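Local coordinates for fucolectin-related protein (Streptococcus pneumoniae, PDB 2WMF) that probably hydrolyses host blood-group carbohydrate antigens as the catalytic module of a family 98 glycoside hydrolase, at residues A276-Y290 against G312-P326. Numbering follows the deposited sequence.
Sequences AMEMMNVYTGGGTVY and GIIPFFRHAIQNPAP
Y283 reaches from helix 272-283 across to helix 307-322, and its CB starts the contact at the edge of the F316 ring, 3.8 Å from CE2. With CG anti to the backbone N (chi1 171°), the ring is carried over toward A320 and A325, and CD1 lies 3.8 Å from the CB of each. On the other branch CD2 comes 4.1 Å from F316 CZ; F316 turns its edge to the Y283 face, planes at 90°. Further out, CE1 meets A325 CA at 3.5 Å and CE2 nears H319 NE2 at 4.2 Å, where H319 adds an offset edge-to-face contact, its NE2 hydrogen-bonded to the hydroxyl of Y432. At the tip, OH donates to N323 O at 2.6 Å, from above the carbonyl plane. The two helices, 24° apart in direction, come before and after strand 289-293, the eighth strand of the chain's (beta/alpha)8 (TIM) barrel; strands 430-434 and 467-472 of one antiparallel sheet pack against them. From the other helix, F316 sits as a knob among A276, M279, M280 and Y283. M279, bent at chi3, brings CE to 3.7 Å from I313 O. Past Y283 the helix ends in a Schellman motif with G286 at positive phi, and a water donates to both G286 O and P326 O.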
ATOM      1  N   ALA A 276      -1.726   7.194  -0.917  1.00  6.97           N
ATOM      2  CA  ALA A 276      -0.457   7.361  -0.174  1.00  6.85           C
ATOM      3  C   ALA A 276      -0.556   7.000   1.310  1.00  6.54           C
ATOM      4  O   ALA A 276       0.392   6.407   1.887  1.00  7.47           O
ATOM      5  CB  ALA A 276       0.113   8.754  -0.373  1.00  6.94           C
ATOM      6  N   MET A 277      -1.680   7.337   1.940  1.00  6.20           N
ATOM      7  CA  MET A 277      -1.878   6.941   3.340  1.00  7.80           C
ATOM      8  C   MET A 277      -1.928   5.400   3.516  1.00  6.62           C
ATOM      9  O   MET A 277      -1.357   4.841   4.477  1.00  6.62           O
ATOM     10  CB  MET A 277      -3.122   7.612   3.892  1.00  6.75           C
ATOM     11  CG  MET A 277      -2.946   9.145   3.975  1.00  7.75           C
ATOM     12  SD  MET A 277      -4.476  10.156   3.911  1.00 13.24           S
ATOM     13  CE  MET A 277      -5.416   9.292   5.060  1.00  7.90           C
ATOM     14  N   GLU A 278      -2.589   4.697   2.588  1.00  7.67           N
ATOM     15  CA  GLU A 278      -2.529   3.233   2.549  1.00  7.50           C
ATOM     16  C   GLU A 278      -1.056   2.725   2.401  1.00  7.37           C
ATOM     17  O   GLU A 278      -0.668   1.778   3.074  1.00  6.92           O
ATOM     18  CB  GLU A 278      -3.448   2.644   1.459  1.00  8.27           C
ATOM     19  CG  GLU A 278      -4.908   3.055   1.516  1.00  7.24           C
ATOM     20  CD  GLU A 278      -5.795   2.107   0.754  1.00  6.63           C
ATOM     21  OE1 GLU A 278      -5.549   0.888   0.791  1.00  6.76           O
ATOM     22  OE2 GLU A 278      -6.734   2.571   0.060  1.00  7.04           O
ATOM     23  N   MET A 279      -0.270   3.382   1.542  1.00  8.40           N
ATOM     24  CA  MET A 279       1.140   3.020   1.417  1.00  7.40           C
ATOM     25  C   MET A 279       1.877   3.280   2.744  1.00  7.74           C
ATOM     26  O   MET A 279       2.725   2.486   3.153  1.00  7.73           O
ATOM     27  CB  MET A 279       1.846   3.811   0.304  1.00  6.30           C
ATOM     28  CG  MET A 279       1.214   3.604  -1.107  1.00  8.70           C
ATOM     29  SD  MET A 279       1.877   4.799  -2.314  1.00  8.99           S
ATOM     30  CE  MET A 279       3.579   4.256  -2.502  1.00  9.09           C
ATOM     31  N   MET A 280       1.556   4.397   3.421  1.00  6.42           N
ATOM     32  CA  MET A 280       2.162   4.665   4.726  1.00  7.19           C
ATOM     33  C   MET A 280       1.933   3.551   5.768  1.00  6.27           C
ATOM     34  O   MET A 280       2.811   3.249   6.524  1.00  7.15           O
ATOM     35  CB  MET A 280       1.644   5.980   5.291  1.00  6.48           C
ATOM     36  CG  MET A 280       2.371   6.435   6.545  1.00  5.93           C
ATOM     37  SD  MET A 280       1.693   7.941   7.288  1.00  8.82           S
ATOM     38  CE  MET A 280       2.296   9.160   6.129  1.00 10.69           C
ATOM     39  N   ASN A 281       0.745   2.932   5.795  1.00  6.07           N
ATOM     40  CA  ASN A 281       0.464   1.819   6.687  1.00  6.61           C
ATOM     41  C   ASN A 281       1.421   0.657   6.454  1.00  6.54           C
ATOM     42  O   ASN A 281       1.769  -0.061   7.403  1.00  7.71           O
ATOM     43  CB  ASN A 281      -0.973   1.322   6.452  1.00  7.11           C
ATOM     44  CG  ASN A 281      -2.039   2.238   7.050  1.00  8.00           C
ATOM     45  OD1 ASN A 281      -1.750   3.279   7.662  1.00  7.02           O
ATOM     46  ND2 ASN A 281      -3.301   1.863   6.815  1.00  7.48           N
ATOM     47  N   VAL A 282       1.766   0.466   5.188  1.00  5.83           N
ATOM     48  CA  VAL A 282       2.675  -0.636   4.770  1.00  6.15           C
ATOM     49  C   VAL A 282       4.119  -0.253   5.152  1.00  5.92           C
ATOM     50  O   VAL A 282       4.804  -1.000   5.902  1.00  6.87           O
ATOM     51  CB  VAL A 282       2.505  -0.946   3.277  1.00  7.26           C
ATOM     52  CG1 VAL A 282       3.623  -1.866   2.786  1.00  6.80           C
ATOM     53  CG2 VAL A 282       1.076  -1.571   3.023  1.00  7.89           C
ATOM     54  N   TYR A 283       4.536   0.902   4.666  1.00  7.24           N
ATOM     55  CA  TYR A 283       5.889   1.463   4.932  1.00  6.92           C
ATOM     56  C   TYR A 283       6.245   1.420   6.428  1.00  6.57           C
ATOM     57  O   TYR A 283       7.293   0.869   6.838  1.00  7.69           O
ATOM     58  CB  TYR A 283       5.964   2.884   4.369  1.00  8.04           C
ATOM     59  CG  TYR A 283       7.204   3.612   4.774  1.00  7.74           C
ATOM     60  CD1 TYR A 283       8.353   3.524   4.005  1.00  7.41           C
ATOM     61  CD2 TYR A 283       7.213   4.459   5.873  1.00  8.39           C
ATOM     62  CE1 TYR A 283       9.511   4.216   4.368  1.00  8.83           C
ATOM     63  CE2 TYR A 283       8.376   5.168   6.236  1.00  8.61           C
ATOM     64  CZ  TYR A 283       9.518   5.035   5.473  1.00 10.03           C
ATOM     65  OH  TYR A 283      10.686   5.733   5.875  1.00 10.75           O
ATOM     66  N   THR A 284       5.394   2.029   7.263  1.00  5.97           N
ATOM     67  CA  THR A 284       5.689   2.125   8.701  1.00  6.88           C
ATOM     68  C   THR A 284       5.641   0.787   9.417  1.00  7.11           C
ATOM     69  O   THR A 284       6.115   0.682  10.542  1.00  8.52           O
ATOM     70  CB  THR A 284       4.777   3.146   9.430  1.00  7.28           C
ATOM     71  OG1 THR A 284       3.404   2.747   9.316  1.00  7.91           O
ATOM     72  CG2 THR A 284       4.973   4.570   8.852  1.00  8.36           C
ATOM     73  N   GLY A 285       5.004  -0.215   8.782  1.00  6.79           N
ATOM     74  CA  GLY A 285       4.954  -1.610   9.251  1.00  7.38           C
ATOM     75  C   GLY A 285       6.092  -2.468   8.753  1.00  7.07           C
ATOM     76  O   GLY A 285       6.106  -3.671   8.979  1.00  7.85           O
ATOM     77  N   GLY A 286       7.049  -1.853   8.084  1.00  7.55           N
ATOM     78  CA  GLY A 286       8.166  -2.585   7.510  1.00  7.16           C
ATOM     79  C   GLY A 286       8.024  -3.147   6.098  1.00  7.07           C
ATOM     80  O   GLY A 286       8.906  -3.845   5.570  1.00  7.00           O
ATOM     81  N   GLY A 287       6.887  -2.879   5.474  1.00  7.54           N
ATOM     82  CA  GLY A 287       6.630  -3.312   4.119  1.00  8.28           C
ATOM     83  C   GLY A 287       7.506  -2.630   3.082  1.00  8.08           C
ATOM     84  O   GLY A 287       7.985  -1.489   3.295  1.00  7.41           O
ATOM     85  N   THR A 288       7.705  -3.316   1.962  1.00  8.00           N
ATOM     86  CA  THR A 288       8.652  -2.879   0.941  1.00  7.95           C
ATOM     87  C   THR A 288       8.224  -3.071  -0.497  1.00  7.79           C
ATOM     88  O   THR A 288       8.985  -2.756  -1.414  1.00  8.24           O
ATOM     89  CB  THR A 288      10.006  -3.618   1.143  1.00  8.49           C
ATOM     90  OG1 THR A 288       9.762  -5.026   1.220  1.00  8.89           O
ATOM     91  CG2 THR A 288      10.734  -3.139   2.402  1.00  9.17           C
ATOM     92  N   VAL A 289       7.004  -3.587  -0.716  1.00  8.11           N
ATOM     93  CA  VAL A 289       6.511  -3.842  -2.054  1.00  7.67           C
ATOM     94  C   VAL A 289       5.114  -3.216  -2.194  1.00  8.17           C
ATOM     95  O   VAL A 289       4.261  -3.482  -1.390  1.00  7.61           O
ATOM     96  CB  VAL A 289       6.459  -5.379  -2.367  1.00  8.52           C
ATOM     97  CG1 VAL A 289       5.770  -5.612  -3.724  1.00 10.36           C
ATOM     98  CG2 VAL A 289       7.880  -5.969  -2.319  1.00  7.94           C
ATOM     99  N   TYR A 290       4.930  -2.414  -3.232  1.00  7.76           N
ATOM    100  CA  TYR A 290       3.707  -1.616  -3.457  1.00  7.78           C
ATOM    101  C   TYR A 290       3.167  -1.858  -4.860  1.00  7.83           C
ATOM    102  O   TYR A 290       3.898  -1.685  -5.858  1.00  8.18           O
ATOM    103  CB  TYR A 290       4.019  -0.126  -3.271  1.00  8.30           C
ATOM    104  CG  TYR A 290       4.692   0.234  -1.964  1.00  8.95           C
ATOM    105  CD1 TYR A 290       3.951   0.676  -0.875  1.00  7.59           C
ATOM    106  CD2 TYR A 290       6.078   0.190  -1.836  1.00  8.92           C
ATOM    107  CE1 TYR A 290       4.571   1.028   0.314  1.00  8.65           C
ATOM    108  CE2 TYR A 290       6.716   0.524  -0.645  1.00 10.56           C
ATOM    109  CZ  TYR A 290       5.953   0.954   0.433  1.00  8.95           C
ATOM    110  OH  TYR A 290       6.564   1.308   1.618  1.00  8.93           O
ATOM    111  N   GLY A 312       0.285  11.302  -6.230  1.00  8.34           N
ATOM    112  CA  GLY A 312      -0.163  10.510  -5.088  1.00  9.30           C
ATOM    113  C   GLY A 312       0.830   9.388  -4.784  1.00  8.97           C
ATOM    114  O   GLY A 312       1.506   9.411  -3.755  1.00  8.54           O
ATOM    115  N   ILE A 313       0.958   8.422  -5.683  1.00  8.75           N
ATOM    116  CA  ILE A 313       1.840   7.270  -5.459  1.00  8.77           C
ATOM    117  C   ILE A 313       3.337   7.641  -5.513  1.00  8.11           C
ATOM    118  O   ILE A 313       4.134   7.281  -4.601  1.00  8.45           O
ATOM    119  CB  ILE A 313       1.513   6.137  -6.481  1.00  9.44           C
ATOM    120  CG1 ILE A 313       0.077   5.616  -6.219  1.00  8.47           C
ATOM    121  CG2 ILE A 313       2.594   5.027  -6.472  1.00  8.89           C
ATOM    122  CD1 ILE A 313      -0.564   4.823  -7.360  1.00  9.95           C
ATOM    123  N   ILE A 314       3.736   8.304  -6.577  1.00  8.00           N
ATOM    124  CA  ILE A 314       5.167   8.623  -6.754  1.00  8.31           C
ATOM    125  C   ILE A 314       5.755   9.429  -5.580  1.00  9.04           C
ATOM    126  O   ILE A 314       6.822   9.085  -5.093  1.00  7.78           O
ATOM    127  CB  ILE A 314       5.439   9.262  -8.157  1.00  8.65           C
ATOM    128  CG1 ILE A 314       5.260   8.167  -9.208  1.00  9.15           C
ATOM    129  CG2 ILE A 314       6.836   9.939  -8.200  1.00  9.15           C
ATOM    130  CD1 ILE A 314       6.356   7.064  -9.176  1.00  8.96           C
ATOM    131  N   PRO A 315       5.054  10.473  -5.083  1.00  8.63           N
ATOM    132  CA  PRO A 315       5.679  11.213  -3.976  1.00  8.57           C
ATOM    133  C   PRO A 315       5.925  10.348  -2.739  1.00  8.26           C
ATOM    134  O   PRO A 315       6.985  10.463  -2.101  1.00  8.48           O
ATOM    135  CB  PRO A 315       4.700  12.372  -3.728  1.00  7.81           C
ATOM    136  CG  PRO A 315       4.096  12.598  -5.078  1.00  8.53           C
ATOM    137  CD  PRO A 315       3.880  11.196  -5.616  1.00  8.44           C
ATOM    138  N   PHE A 316       4.990   9.438  -2.428  1.00  8.66           N
ATOM    139  CA  PHE A 316       5.181   8.612  -1.248  1.00  8.60           C
ATOM    140  C   PHE A 316       6.243   7.549  -1.514  1.00  8.47           C
ATOM    141  O   PHE A 316       7.068   7.299  -0.650  1.00  9.21           O
ATOM    142  CB  PHE A 316       3.924   8.016  -0.652  1.00  9.18           C
ATOM    143  CG  PHE A 316       4.169   7.536   0.714  1.00  8.95           C
ATOM    144  CD1 PHE A 316       4.136   8.421   1.788  1.00  8.82           C
ATOM    145  CD2 PHE A 316       4.548   6.232   0.923  1.00  8.67           C
ATOM    146  CE1 PHE A 316       4.507   7.994   3.072  1.00 10.32           C
ATOM    147  CE2 PHE A 316       4.883   5.776   2.237  1.00 10.24           C
ATOM    148  CZ  PHE A 316       4.856   6.669   3.292  1.00 11.08           C
ATOM    149  N   PHE A 317       6.267   6.984  -2.707  1.00  8.65           N
ATOM    150  CA  PHE A 317       7.296   5.999  -3.030  1.00  8.75           C
ATOM    151  C   PHE A 317       8.708   6.632  -2.982  1.00  9.06           C
ATOM    152  O   PHE A 317       9.674   5.984  -2.486  1.00  8.56           O
ATOM    153  CB  PHE A 317       7.050   5.320  -4.360  1.00  8.46           C
ATOM    154  CG  PHE A 317       7.934   4.112  -4.574  1.00  8.29           C
ATOM    155  CD1 PHE A 317       7.771   2.962  -3.820  1.00  8.23           C
ATOM    156  CD2 PHE A 317       8.958   4.163  -5.497  1.00  7.74           C
ATOM    157  CE1 PHE A 317       8.590   1.892  -3.973  1.00  7.91           C
ATOM    158  CE2 PHE A 317       9.799   3.064  -5.666  1.00  8.00           C
ATOM    159  CZ  PHE A 317       9.621   1.935  -4.893  1.00  8.39           C
ATOM    160  N   ARG A 318       8.826   7.880  -3.454  1.00  9.61           N
ATOM    161  CA  ARG A 318      10.087   8.636  -3.340  1.00  9.81           C
ATOM    162  C   ARG A 318      10.480   8.779  -1.862  1.00  8.97           C
ATOM    163  O   ARG A 318      11.665   8.641  -1.502  1.00  9.60           O
ATOM    164  CB  ARG A 318      10.026   9.990  -4.038  1.00 11.41           C
ATOM    165  CG  ARG A 318      10.102   9.913  -5.539  1.00 12.23           C
ATOM    166  CD  ARG A 318       9.997  11.277  -6.201  1.00 15.58           C
ATOM    167  NE  ARG A 318      10.463  11.199  -7.575  1.00 15.98           N
ATOM    168  CZ  ARG A 318       9.981  11.906  -8.569  1.00 16.76           C
ATOM    169  NH1 ARG A 318       8.992  12.764  -8.382  1.00 20.58           N
ATOM    170  NH2 ARG A 318      10.482  11.749  -9.768  1.00 20.06           N
ATOM    171  N   HIS A 319       9.513   9.079  -0.990  1.00  8.27           N
ATOM    172  CA  HIS A 319       9.783   9.099   0.446  1.00  8.64           C
ATOM    173  C   HIS A 319      10.403   7.778   0.900  1.00  8.19           C
ATOM    174  O   HIS A 319      11.399   7.767   1.672  1.00  8.76           O
ATOM    175  CB  HIS A 319       8.529   9.404   1.284  1.00  8.71           C
ATOM    176  CG  HIS A 319       8.810   9.444   2.749  1.00  9.16           C
ATOM    177  ND1 HIS A 319       9.410  10.521   3.373  1.00  9.70           N
ATOM    178  CD2 HIS A 319       8.583   8.524   3.715  1.00 10.02           C
ATOM    179  CE1 HIS A 319       9.505  10.266   4.667  1.00  9.95           C
ATOM    180  NE2 HIS A 319       9.065   9.047   4.892  1.00 10.92           N
ATOM    181  N   ALA A 320       9.828   6.673   0.444  1.00  8.14           N
ATOM    182  CA  ALA A 320      10.250   5.325   0.852  1.00  8.11           C
ATOM    183  C   ALA A 320      11.653   4.952   0.311  1.00  8.62           C
ATOM    184  O   ALA A 320      12.388   4.194   0.957  1.00  9.66           O
ATOM    185  CB  ALA A 320       9.206   4.281   0.422  1.00  7.59           C
ATOM    186  N   ILE A 321      12.025   5.495  -0.851  1.00  9.85           N
ATOM    187  CA  ILE A 321      13.390   5.318  -1.396  1.00 10.45           C
ATOM    188  C   ILE A 321      14.386   6.124  -0.560  1.00 11.21           C
ATOM    189  O   ILE A 321      15.467   5.629  -0.219  1.00 12.88           O
ATOM    190  CB  ILE A 321      13.519   5.739  -2.877  1.00 11.20           C
ATOM    191  CG1 ILE A 321      12.606   4.888  -3.774  1.00 11.32           C
ATOM    192  CG2 ILE A 321      14.986   5.639  -3.359  1.00 12.48           C
ATOM    193  CD1 ILE A 321      12.332   5.525  -5.140  1.00 11.01           C
ATOM    194  N   GLN A 322      14.020   7.367  -0.250  1.00 10.92           N
ATOM    195  CA  GLN A 322      14.958   8.305   0.390  1.00 12.35           C
ATOM    196  C   GLN A 322      15.143   8.027   1.875  1.00 12.08           C
ATOM    197  O   GLN A 322      16.192   8.342   2.451  1.00 13.56           O
ATOM    198  CB  GLN A 322      14.502   9.738   0.124  1.00 12.59           C
ATOM    199  CG  GLN A 322      14.651  10.062  -1.401  1.00 16.08           C
ATOM    200  CD  GLN A 322      14.080  11.417  -1.816  1.00 18.59           C
ATOM    201  OE1 GLN A 322      13.776  12.261  -0.975  1.00 24.65           O
ATOM    202  NE2 GLN A 322      13.908  11.614  -3.148  1.00 22.64           N
ATOM    203  N   ASN A 323      14.122   7.437   2.485  1.00 10.86           N
ATOM    204  CA  ASN A 323      14.082   7.149   3.901  1.00 11.20           C
ATOM    205  C   ASN A 323      13.687   5.697   4.098  1.00 10.98           C
ATOM    206  O   ASN A 323      12.487   5.377   4.095  1.00 10.14           O
ATOM    207  CB  ASN A 323      13.049   8.043   4.564  1.00 11.66           C
ATOM    208  CG  ASN A 323      13.314   9.487   4.323  1.00 13.03           C
ATOM    209  OD1 ASN A 323      14.103  10.088   5.046  1.00 17.72           O
ATOM    210  ND2 ASN A 323      12.723  10.057   3.257  1.00 13.66           N
ATOM    211  N   PRO A 324      14.679   4.785   4.229  1.00 10.79           N
ATOM    212  CA  PRO A 324      14.342   3.373   4.365  1.00 10.31           C
ATOM    213  C   PRO A 324      13.293   3.083   5.429  1.00 10.02           C
ATOM    214  O   PRO A 324      13.335   3.653   6.517  1.00 10.02           O
ATOM    215  CB  PRO A 324      15.688   2.741   4.732  1.00 11.79           C
ATOM    216  CG  PRO A 324      16.682   3.616   3.976  1.00 12.41           C
ATOM    217  CD  PRO A 324      16.138   4.998   4.239  1.00 11.47           C
ATOM    218  N   ALA A 325      12.343   2.204   5.085  1.00  9.61           N
ATOM    219  CA  ALA A 325      11.364   1.722   6.052  1.00  8.80           C
ATOM    220  C   ALA A 325      12.005   1.105   7.279  1.00  8.67           C
ATOM    221  O   ALA A 325      13.154   0.674   7.232  1.00  8.18           O
ATOM    222  CB  ALA A 325      10.461   0.675   5.404  1.00  8.82           C
ATOM    223  N   PRO A 326      11.246   0.999   8.368  1.00  9.06           N
ATOM    224  CA  PRO A 326      11.784   0.256   9.499  1.00  9.32           C
ATOM    225  C   PRO A 326      12.233  -1.132   9.096  1.00  9.26           C
ATOM    226  O   PRO A 326      11.507  -1.843   8.416  1.00  9.62           O
ATOM    227  CB  PRO A 326      10.619   0.177  10.485  1.00 10.23           C
ATOM    228  CG  PRO A 326       9.680   1.298  10.069  1.00 12.23           C
ATOM    229  CD  PRO A 326       9.888   1.523   8.622  1.00  9.47           C
TER
HETATM  230  O   HOH W   1      11.667  -3.415   6.076  1.00  9.72           O